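Local coordinates for protein ferredoxin--NADP reductase, apicoplast (Plasmodium falciparum, PDB 3JQQ) that transfers electrons between ferredoxin and NADP(H) by way of a bound FAD, and may serve the last step of isoprenoid precursor synthesis in the malaria parasite's apicoplast, at residues Cys18-Lys23 against Leu38-Asn43; Glu34-Glu39 against Phe141-Lys146; Asn170-Phe175 against Asn275-Glu280. The protein carries 1 engineered substitution. One frame throughout, in Å; residues are numbered along the deposited sequence.

Overall arrangement
Contacts 1 and 2 belong to the FAD-binding domain and contact 3 to the NADP-binding domain. The first two share strand 35-41: its later part, L38-N41, pairs with strand 16-25 in contact 1, while E34, Y36 and L38 meet the end of helix 137-144 and the turn after it in contact 2. Their centres lie about 11 Å apart, and K23 NZ joins them by probable hydrogen bonds to I142 O and L145 O. FAD is about 6 Å from the side chain of I142 and about 9 Å from that of L38. Contact 3 sits across the molecule's centre, about 34 and 35 Å from the centres of contacts 1 and 2, in the parallel sheet.

Contact 1: residues Cys18-Lys23 against Leu38-Asn43; sequences CKIVDK and LEINHN
C18-K23 and L38-N43 pair as the two arms of an antiparallel hairpin, their short axes 4.5 Å apart, with a classic beta bulge where V21 and D22 both face E39. K19 and N41 form a hydrogen-bonded pair, with N41 N reaching K19 O at 2.8 Å in the carbonyl plane. At the bulge, E39 O takes the amide of V21 (N to O 2.7 Å) and, weakly, that of D22, while E39 N donates back to D22 O. I20 lies across from I40 before the bulge; beyond it the register has moved by one, setting D22 against E39 and K23 against L38.

The side chains of I20, I40, K23 and L38 share one face of the sheet. I20 CD1 crosses over I40 CG1 at 3.9 Å, and the methylenes of K23 run alongside L38, CG on CD2. K23 carries its ammonium away to carbonyls of the 142-145 turn. C18 sets its CB against I40 CG2 (3.5 Å) and its SG against H42 CB. On the face of K19, D22, E39 and N41, V21 CG2 leans across N41 CB at 3.7 Å; this methyl is the one beside the backbone N, since CG1 lies anti to it (chi1 173°). N41 OD1 accepts from N43 N, two residues on, forming an Asx turn where the strand ends.

D22 and E39 stand next to each other, D22 OD2 and E39 OE1 4.9 Å apart. One water donates to both oxygens and N113 holds E39 OE2, an arrangement that probably eases the repulsion between two neighbouring carboxylates.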
loop_
_atom_site.group_PDB
_atom_site.type_symbol
_atom_site.label_atom_id
_atom_site.label_comp_id
_atom_site.label_asym_id
_atom_site.label_seq_id
_atom_site.Cartn_x
_atom_site.Cartn_y
_atom_site.Cartn_z
ATOM N N CYS B 18 27.450 1.278 2.906
ATOM C CA CYS B 18 27.487 2.656 2.422
ATOM C C CYS B 18 27.446 3.656 3.565
ATOM O O CYS B 18 27.286 3.281 4.727
ATOM C CB CYS B 18 26.321 2.922 1.468
ATOM S SG CYS B 18 26.291 1.887 -0.011
ATOM N N LYS B 19 27.590 4.935 3.228
ATOM C CA LYS B 19 27.543 6.008 4.218
ATOM C C LYS B 19 26.457 7.033 3.910
ATOM O O LYS B 19 26.238 7.399 2.756
ATOM C CB LYS B 19 28.894 6.726 4.303
ATOM C CG LYS B 19 29.950 6.005 5.130
ATOM C CD LYS B 19 29.599 6.022 6.610
ATOM C CE LYS B 19 30.769 5.548 7.459
ATOM N NZ LYS B 19 30.364 5.301 8.872
ATOM N N ILE B 20 25.792 7.498 4.963
ATOM C CA ILE B 20 24.861 8.612 4.873
ATOM C C ILE B 20 25.623 9.934 4.806
ATOM O O ILE B 20 26.345 10.290 5.735
ATOM C CB ILE B 20 23.937 8.647 6.104
ATOM C CG1 ILE B 20 23.040 7.406 6.136
ATOM C CG2 ILE B 20 23.106 9.929 6.114
ATOM C CD1 ILE B 20 22.230 7.209 4.870
ATOM N N VAL B 21 25.458 10.663 3.700
ATOM C CA VAL B 21 26.095 11.970 3.540
ATOM C C VAL B 21 25.165 13.108 3.961
ATOM O O VAL B 21 25.586 14.047 4.635
ATOM C CB VAL B 21 26.551 12.206 2.091
ATOM C CG1 VAL B 21 27.043 13.633 1.919
ATOM C CG2 VAL B 21 27.638 11.210 1.712
ATOM N N ASP B 22 23.904 13.027 3.552
ATOM C CA ASP B 22 22.916 14.012 3.973
ATOM C C ASP B 22 21.558 13.353 4.174
ATOM O O ASP B 22 21.292 12.264 3.657
ATOM C CB ASP B 22 22.820 15.165 2.966
ATOM C CG ASP B 22 22.521 16.504 3.633
ATOM O OD1 ASP B 22 22.197 16.524 4.840
ATOM O OD2 ASP B 22 22.614 17.542 2.945
ATOM N N LYS B 23 20.714 14.021 4.950
ATOM C CA LYS B 23 19.383 13.537 5.274
ATOM C C LYS B 23 18.493 14.770 5.332
ATOM O O LYS B 23 18.663 15.628 6.197
ATOM C CB LYS B 23 19.402 12.804 6.618
ATOM C CG LYS B 23 18.069 12.207 7.049
ATOM C CD LYS B 23 18.169 11.627 8.452
ATOM C CE LYS B 23 16.807 11.217 8.979
ATOM N NZ LYS B 23 16.877 10.701 10.374
ATOM N N LEU B 38 17.735 10.953 1.216
ATOM C CA LEU B 38 19.036 10.496 1.693
ATOM C C LEU B 38 20.089 10.619 0.602
ATOM O O LEU B 38 19.917 10.086 -0.491
ATOM C CB LEU B 38 18.965 9.034 2.152
ATOM C CG LEU B 38 18.016 8.633 3.285
ATOM C CD1 LEU B 38 18.086 7.134 3.531
ATOM C CD2 LEU B 38 18.342 9.397 4.563
ATOM N N GLU B 39 21.179 11.323 0.892
ATOM C CA GLU B 39 22.343 11.265 0.019
ATOM C C GLU B 39 23.264 10.174 0.547
ATOM O O GLU B 39 23.623 10.169 1.725
ATOM C CB GLU B 39 23.067 12.616 -0.070
ATOM C CG GLU B 39 23.958 12.731 -1.312
ATOM C CD GLU B 39 24.607 14.096 -1.476
ATOM O OE1 GLU B 39 23.989 15.111 -1.087
ATOM O OE2 GLU B 39 25.738 14.150 -2.009
ATOM N N ILE B 40 23.627 9.237 -0.324
ATOM C CA ILE B 40 24.377 8.056 0.089
ATOM C C ILE B 40 25.679 7.879 -0.690
ATOM O O ILE B 40 25.683 7.850 -1.918
ATOM C CB ILE B 40 23.521 6.786 -0.038
ATOM C CG1 ILE B 40 22.374 6.814 0.978
ATOM C CG2 ILE B 40 24.383 5.541 0.161
ATOM C CD1 ILE B 40 21.443 5.629 0.887
ATOM N N ASN B 41 26.788 7.771 0.048
ATOM C CA ASN B 41 28.099 7.528 -0.548
ATOM C C ASN B 41 28.378 6.032 -0.610
ATOM O O ASN B 41 28.472 5.360 0.418
ATOM C CB ASN B 41 29.194 8.251 0.242
ATOM C CG ASN B 41 30.552 8.204 -0.449
ATOM O OD1 ASN B 41 31.044 7.137 -0.829
ATOM N ND2 ASN B 41 31.180 9.368 -0.612
ATOM N N HIS B 42 28.502 5.524 -1.824
ATOM C CA HIS B 42 28.698 4.101 -2.048
ATOM C C HIS B 42 30.078 3.864 -2.673
ATOM O O HIS B 42 30.387 2.759 -3.122
ATOM C CB HIS B 42 27.599 3.572 -2.967
ATOM C CG HIS B 42 27.487 4.323 -4.258
ATOM N ND1 HIS B 42 28.221 3.987 -5.382
ATOM C CD2 HIS B 42 26.739 5.405 -4.609
ATOM C CE1 HIS B 42 27.923 4.824 -6.368
ATOM N NE2 HIS B 42 27.032 5.693 -5.925
ATOM N N ASN B 43 30.890 4.922 -2.693
ATOM C CA ASN B 43 32.252 4.884 -3.237
ATOM C C ASN B 43 32.340 4.431 -4.692
ATOM O O ASN B 43 33.289 3.749 -5.084
ATOM C CB ASN B 43 33.179 4.047 -2.350
ATOM C CG ASN B 43 33.809 4.860 -1.239
ATOM O OD1 ASN B 43 33.689 6.084 -1.210
ATOM N ND2 ASN B 43 34.489 4.186 -0.319
HETATM O O HOH W 1 23.601 17.141 0.596
#

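Contact 2: residues Glu34-Glu39 against Phe141-Lys146; sequences EVYHLE and FIKNLK
E34 OE2 is gripped from two sides: K143 NZ reaches its syn lone pair in a salt bridge of 3.0 Å, and Y36 OH donates to its anti lone pair at 2.7 Å. The contact lies in the FAD-binding barrel of the ferredoxin reductase fold, where the C-terminal end of helix 137-144 comes up against strand 35-41. With CG anti to the backbone N (chi1 -172°) and the chain extended beyond it, E34 stretches out toward the helix. K143 meets it at about a right angle, bent at chi2 and again at chi4 so that its NZ turns back to the carboxylate. Held at both lone pairs of OE2, the carboxylate probably has little freedom to turn, and the paired lysine would be expected to keep it ionised.

E34 OE2 lies in the plane of the Y36 ring, at its edge. The same ring makes a cation-pi contact with K23.

Farther along the strand the packing turns apolar. L38 points toward the helix end, and I142 packs on I118, one of the FAD-binding residues. L145 N bonds back to I142 O at 3.0 Å in the turn that follows the helix. L38 CD1 touches both side chains, 4.3 Å from I142 CG2 and 4.2 Å from L145 CD1.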
loop_
_atom_site.group_PDB
_atom_site.type_symbol
_atom_site.label_atom_id
_atom_site.label_comp_id
_atom_site.label_asym_id
_atom_site.label_seq_id
_atom_site.Cartn_x
_atom_site.Cartn_y
_atom_site.Cartn_z
ATOM N N GLU B 34 5.810 12.770 6.210
ATOM C CA GLU B 34 7.207 12.888 6.577
ATOM C C GLU B 34 8.005 12.074 5.571
ATOM O O GLU B 34 7.807 10.866 5.445
ATOM C CB GLU B 34 7.442 12.356 7.993
ATOM C CG GLU B 34 8.845 12.617 8.525
ATOM C CD GLU B 34 9.037 12.124 9.948
ATOM O OE1 GLU B 34 8.106 11.496 10.495
ATOM O OE2 GLU B 34 10.124 12.361 10.515
ATOM N N VAL B 35 8.889 12.732 4.833
ATOM C CA VAL B 35 9.731 12.010 3.888
ATOM C C VAL B 35 11.142 12.586 3.796
ATOM O O VAL B 35 11.339 13.798 3.682
ATOM C CB VAL B 35 9.050 11.834 2.497
ATOM C CG1 VAL B 35 7.898 12.823 2.313
ATOM C CG2 VAL B 35 10.066 11.933 1.376
ATOM N N TYR B 36 12.122 11.693 3.879
ATOM C CA TYR B 36 13.517 12.095 3.924
ATOM C C TYR B 36 14.253 11.739 2.641
ATOM O O TYR B 36 14.134 10.627 2.121
ATOM C CB TYR B 36 14.215 11.495 5.155
ATOM C CG TYR B 36 13.724 12.102 6.450
ATOM C CD1 TYR B 36 12.755 11.466 7.218
ATOM C CD2 TYR B 36 14.203 13.331 6.888
ATOM C CE1 TYR B 36 12.288 12.031 8.396
ATOM C CE2 TYR B 36 13.742 13.905 8.064
ATOM C CZ TYR B 36 12.783 13.248 8.810
ATOM O OH TYR B 36 12.320 13.807 9.978
ATOM N N HIS B 37 14.989 12.715 2.125
ATOM C CA HIS B 37 15.888 12.517 1.001
ATOM C C HIS B 37 17.257 12.147 1.554
ATOM O O HIS B 37 17.862 12.924 2.293
ATOM C CB HIS B 37 15.973 13.807 0.182
ATOM C CG HIS B 37 17.140 13.867 -0.755
ATOM N ND1 HIS B 37 17.118 13.296 -2.009
ATOM C CD2 HIS B 37 18.354 14.457 -0.632
ATOM C CE1 HIS B 37 18.270 13.523 -2.616
ATOM N NE2 HIS B 37 19.037 14.226 -1.801
ATOM N N LEU B 38 17.735 10.953 1.216
ATOM C CA LEU B 38 19.036 10.496 1.693
ATOM C C LEU B 38 20.089 10.619 0.602
ATOM O O LEU B 38 19.917 10.086 -0.491
ATOM C CB LEU B 38 18.965 9.034 2.152
ATOM C CG LEU B 38 18.016 8.633 3.285
ATOM C CD1 LEU B 38 18.086 7.134 3.531
ATOM C CD2 LEU B 38 18.342 9.397 4.563
ATOM N N GLU B 39 21.179 11.323 0.892
ATOM C CA GLU B 39 22.343 11.265 0.019
ATOM C C GLU B 39 23.264 10.174 0.547
ATOM O O GLU B 39 23.623 10.169 1.725
ATOM C CB GLU B 39 23.067 12.616 -0.070
ATOM C CG GLU B 39 23.958 12.731 -1.312
ATOM C CD GLU B 39 24.607 14.096 -1.476
ATOM O OE1 GLU B 39 23.989 15.111 -1.087
ATOM O OE2 GLU B 39 25.738 14.150 -2.009
ATOM N N PHE B 141 13.878 2.966 11.246
ATOM C CA PHE B 141 15.326 2.918 11.085
ATOM C C PHE B 141 15.836 4.173 10.379
ATOM O O PHE B 141 16.824 4.772 10.803
ATOM C CB PHE B 141 15.722 1.640 10.331
ATOM C CG PHE B 141 17.101 1.674 9.729
ATOM C CD1 PHE B 141 18.228 1.488 10.515
ATOM C CD2 PHE B 141 17.265 1.855 8.364
ATOM C CE1 PHE B 141 19.492 1.504 9.954
ATOM C CE2 PHE B 141 18.526 1.874 7.797
ATOM C CZ PHE B 141 19.641 1.699 8.593
ATOM N N ILE B 142 15.148 4.590 9.313
ATOM C CA ILE B 142 15.517 5.808 8.602
ATOM C C ILE B 142 15.265 7.032 9.473
ATOM O O ILE B 142 16.063 7.970 9.496
ATOM C CB ILE B 142 14.732 5.951 7.296
ATOM C CG1 ILE B 142 15.062 4.784 6.365
ATOM C CG2 ILE B 142 15.033 7.284 6.621
ATOM C CD1 ILE B 142 13.986 4.516 5.334
ATOM N N LYS B 143 14.148 7.007 10.188
ATOM C CA LYS B 143 13.785 8.080 11.097
ATOM C C LYS B 143 14.969 8.381 11.999
ATOM O O LYS B 143 15.356 9.533 12.180
ATOM C CB LYS B 143 12.604 7.638 11.960
ATOM C CG LYS B 143 11.586 8.713 12.273
ATOM C CD LYS B 143 12.199 9.939 12.917
ATOM C CE LYS B 143 11.111 10.791 13.561
ATOM N NZ LYS B 143 11.303 12.241 13.287
ATOM N N ASN B 144 15.547 7.318 12.547
ATOM C CA ASN B 144 16.620 7.423 13.531
ATOM C C ASN B 144 18.019 7.577 12.929
ATOM O O ASN B 144 18.986 7.797 13.656
ATOM C CB ASN B 144 16.576 6.222 14.481
ATOM C CG ASN B 144 15.314 6.194 15.327
ATOM O OD1 ASN B 144 15.024 7.142 16.058
ATOM N ND2 ASN B 144 14.559 5.107 15.232
ATOM N N LEU B 145 18.128 7.468 11.609
ATOM C CA LEU B 145 19.428 7.571 10.941
ATOM C C LEU B 145 20.122 8.907 11.186
ATOM O O LEU B 145 19.496 9.968 11.118
ATOM C CB LEU B 145 19.296 7.334 9.432
ATOM C CG LEU B 145 19.477 5.906 8.908
ATOM C CD1 LEU B 145 19.158 5.833 7.416
ATOM C CD2 LEU B 145 20.885 5.404 9.182
ATOM N N LYS B 146 21.422 8.844 11.459
ATOM C CA LYS B 146 22.237 10.042 11.603
ATOM C C LYS B 146 23.184 10.194 10.417
ATOM O O LYS B 146 23.481 9.226 9.710
ATOM C CB LYS B 146 23.057 9.988 12.893
ATOM C CG LYS B 146 22.240 9.926 14.171
ATOM C CD LYS B 146 23.155 9.957 15.392
ATOM C CE LYS B 146 22.370 9.903 16.696
ATOM N NZ LYS B 146 21.693 8.589 16.892
#

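Contact 3: residues Asn170-Phe175 against Asn275-Glu280; sequences NTNFIF and NNYKCE
Two backbone hydrogen bonds tie N172-I174 to E280, the start of a parallel pairing of strands 173-178 and 280-285. E280 N donates to N172 O at 3.0 Å and I174 N to E280 O at 2.9 Å, so the glutamate's peptide groups bridge the two residues that flank F173.

One side-chain bond adds to these. N172 ND2 donates to Y277 O at 2.7 Å, nearly straight (170°) and on a lone pair, with the acceptor in the plane of the asparagine amide. The same nitrogen lies at the edge of the Y277 ring, near its plane, while N172 OD1 accepts from Y210 N.

Van der Waals contacts make up the rest. C279 SG comes within 3.6 Å of N172 CB, and C279 CB rests 4.0 Å from I174 CG1. F173 CD2 lies 3.6 Å from E280 CB, whose chain bends at chi2 as its carboxylate turns to H312.

Both segments lead from a helix into the parallel sheet of the NADP-binding domain: N170 closes helix 166-169 with a Schellman motif, and Y277 follows helix 267-276. On the other flank of strand 173-178, the backbones of F173 and F175 hydrogen-bond to Y210 and to strand 211-217.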
loop_
_atom_site.group_PDB
_atom_site.type_symbol
_atom_site.label_atom_id
_atom_site.label_comp_id
_atom_site.label_asym_id
_atom_site.label_seq_id
_atom_site.Cartn_x
_atom_site.Cartn_y
_atom_site.Cartn_z
ATOM N N ASN B 170 15.940 11.746 -29.166
ATOM C CA ASN B 170 15.086 12.777 -28.587
ATOM C C ASN B 170 13.655 12.282 -28.397
ATOM O O ASN B 170 12.698 12.941 -28.803
ATOM C CB ASN B 170 15.112 14.042 -29.445
ATOM C CG ASN B 170 16.455 14.743 -29.400
ATOM O OD1 ASN B 170 17.086 14.831 -28.345
ATOM N ND2 ASN B 170 16.902 15.247 -30.544
ATOM N N THR B 171 13.526 11.123 -27.769
ATOM C CA THR B 171 12.225 10.495 -27.575
ATOM C C THR B 171 11.369 11.253 -26.571
ATOM O O THR B 171 11.881 11.805 -25.597
ATOM C CB THR B 171 12.371 9.026 -27.128
ATOM O OG1 THR B 171 13.071 8.969 -25.879
ATOM C CG2 THR B 171 13.145 8.232 -28.165
ATOM N N ASN B 172 10.066 11.290 -26.814
ATOM C CA ASN B 172 9.125 11.970 -25.941
ATOM C C ASN B 172 8.616 11.042 -24.847
ATOM O O ASN B 172 8.631 9.824 -25.011
ATOM C CB ASN B 172 7.959 12.528 -26.752
ATOM C CG ASN B 172 8.418 13.327 -27.956
ATOM O OD1 ASN B 172 9.171 14.285 -27.826
ATOM N ND2 ASN B 172 7.962 12.931 -29.139
ATOM N N PHE B 173 8.164 11.610 -23.737
ATOM C CA PHE B 173 7.706 10.810 -22.599
ATOM C C PHE B 173 6.417 11.329 -21.975
ATOM O O PHE B 173 6.115 12.523 -22.031
ATOM C CB PHE B 173 8.775 10.769 -21.503
ATOM C CG PHE B 173 10.086 10.172 -21.936
ATOM C CD1 PHE B 173 11.155 10.984 -22.273
ATOM C CD2 PHE B 173 10.256 8.798 -21.981
ATOM C CE1 PHE B 173 12.366 10.440 -22.658
ATOM C CE2 PHE B 173 11.468 8.251 -22.362
ATOM C CZ PHE B 173 12.522 9.069 -22.707
ATOM N N ILE B 174 5.667 10.409 -21.378
ATOM C CA ILE B 174 4.617 10.748 -20.428
ATOM C C ILE B 174 4.935 10.022 -19.125
ATOM O O ILE B 174 4.930 8.793 -19.077
ATOM C CB ILE B 174 3.230 10.309 -20.917
ATOM C CG1 ILE B 174 2.823 11.101 -22.163
ATOM C CG2 ILE B 174 2.190 10.477 -19.815
ATOM C CD1 ILE B 174 1.577 10.566 -22.844
ATOM N N PHE B 175 5.240 10.780 -18.076
ATOM C CA PHE B 175 5.494 10.193 -16.765
ATOM C C PHE B 175 4.283 10.400 -15.863
ATOM O O PHE B 175 3.790 11.517 -15.723
ATOM C CB PHE B 175 6.727 10.814 -16.100
ATOM C CG PHE B 175 7.996 10.682 -16.900
ATOM C CD1 PHE B 175 8.911 11.723 -16.936
ATOM C CD2 PHE B 175 8.279 9.526 -17.606
ATOM C CE1 PHE B 175 10.084 11.614 -17.661
ATOM C CE2 PHE B 175 9.451 9.412 -18.336
ATOM C CZ PHE B 175 10.354 10.457 -18.362
ATOM N N ASN B 275 0.003 8.882 -29.112
ATOM C CA ASN B 275 -0.057 8.389 -30.488
ATOM C C ASN B 275 0.660 9.266 -31.525
ATOM O O ASN B 275 1.378 8.755 -32.383
ATOM C CB ASN B 275 -1.509 8.135 -30.909
ATOM C CG ASN B 275 -2.063 6.841 -30.339
ATOM O OD1 ASN B 275 -1.328 5.873 -30.140
ATOM N ND2 ASN B 275 -3.364 6.819 -30.078
ATOM N N ASN B 276 0.456 10.581 -31.440
ATOM C CA ASN B 276 1.055 11.502 -32.415
ATOM C C ASN B 276 2.522 11.846 -32.144
ATOM O O ASN B 276 3.239 12.278 -33.047
ATOM C CB ASN B 276 0.224 12.785 -32.522
ATOM C CG ASN B 276 -1.037 12.595 -33.343
ATOM O OD1 ASN B 276 -1.050 11.836 -34.313
ATOM N ND2 ASN B 276 -2.108 13.287 -32.956
ATOM N N TYR B 277 2.969 11.651 -30.901
ATOM C CA TYR B 277 4.348 11.969 -30.530
ATOM C C TYR B 277 5.146 10.733 -30.116
ATOM O O TYR B 277 6.260 10.848 -29.606
ATOM C CB TYR B 277 4.384 13.027 -29.423
ATOM C CG TYR B 277 3.966 14.407 -29.885
ATOM C CD1 TYR B 277 2.634 14.813 -29.825
ATOM C CD2 TYR B 277 4.900 15.304 -30.387
ATOM C CE1 TYR B 277 2.248 16.072 -30.248
ATOM C CE2 TYR B 277 4.519 16.570 -30.816
ATOM C CZ TYR B 277 3.195 16.947 -30.742
ATOM O OH TYR B 277 2.812 18.194 -31.167
ATOM N N LYS B 278 4.570 9.555 -30.338
ATOM C CA LYS B 278 5.253 8.291 -30.058
ATOM C C LYS B 278 5.842 8.244 -28.648
ATOM O O LYS B 278 6.941 7.726 -28.438
ATOM C CB LYS B 278 6.343 8.035 -31.103
ATOM C CG LYS B 278 5.799 7.791 -32.502
ATOM C CD LYS B 278 6.894 7.874 -33.554
ATOM C CE LYS B 278 6.305 7.811 -34.956
ATOM N NZ LYS B 278 7.352 7.916 -36.010
ATOM N N CYS B 279 5.095 8.780 -27.688
ATOM C CA CYS B 279 5.546 8.878 -26.299
ATOM C C CYS B 279 5.744 7.528 -25.623
ATOM O O CYS B 279 4.927 6.619 -25.776
ATOM C CB CYS B 279 4.558 9.701 -25.470
ATOM S SG CYS B 279 4.678 11.486 -25.684
ATOM N N GLU B 280 6.834 7.409 -24.871
ATOM C CA GLU B 280 6.989 6.312 -23.927
ATOM C C GLU B 280 6.176 6.657 -22.688
ATOM O O GLU B 280 6.337 7.732 -22.110
ATOM C CB GLU B 280 8.459 6.112 -23.556
ATOM C CG GLU B 280 9.300 5.462 -24.648
ATOM C CD GLU B 280 8.975 3.991 -24.837
ATOM O OE1 GLU B 280 8.686 3.305 -23.826
ATOM O OE2 GLU B 280 9.008 3.520 -25.992
#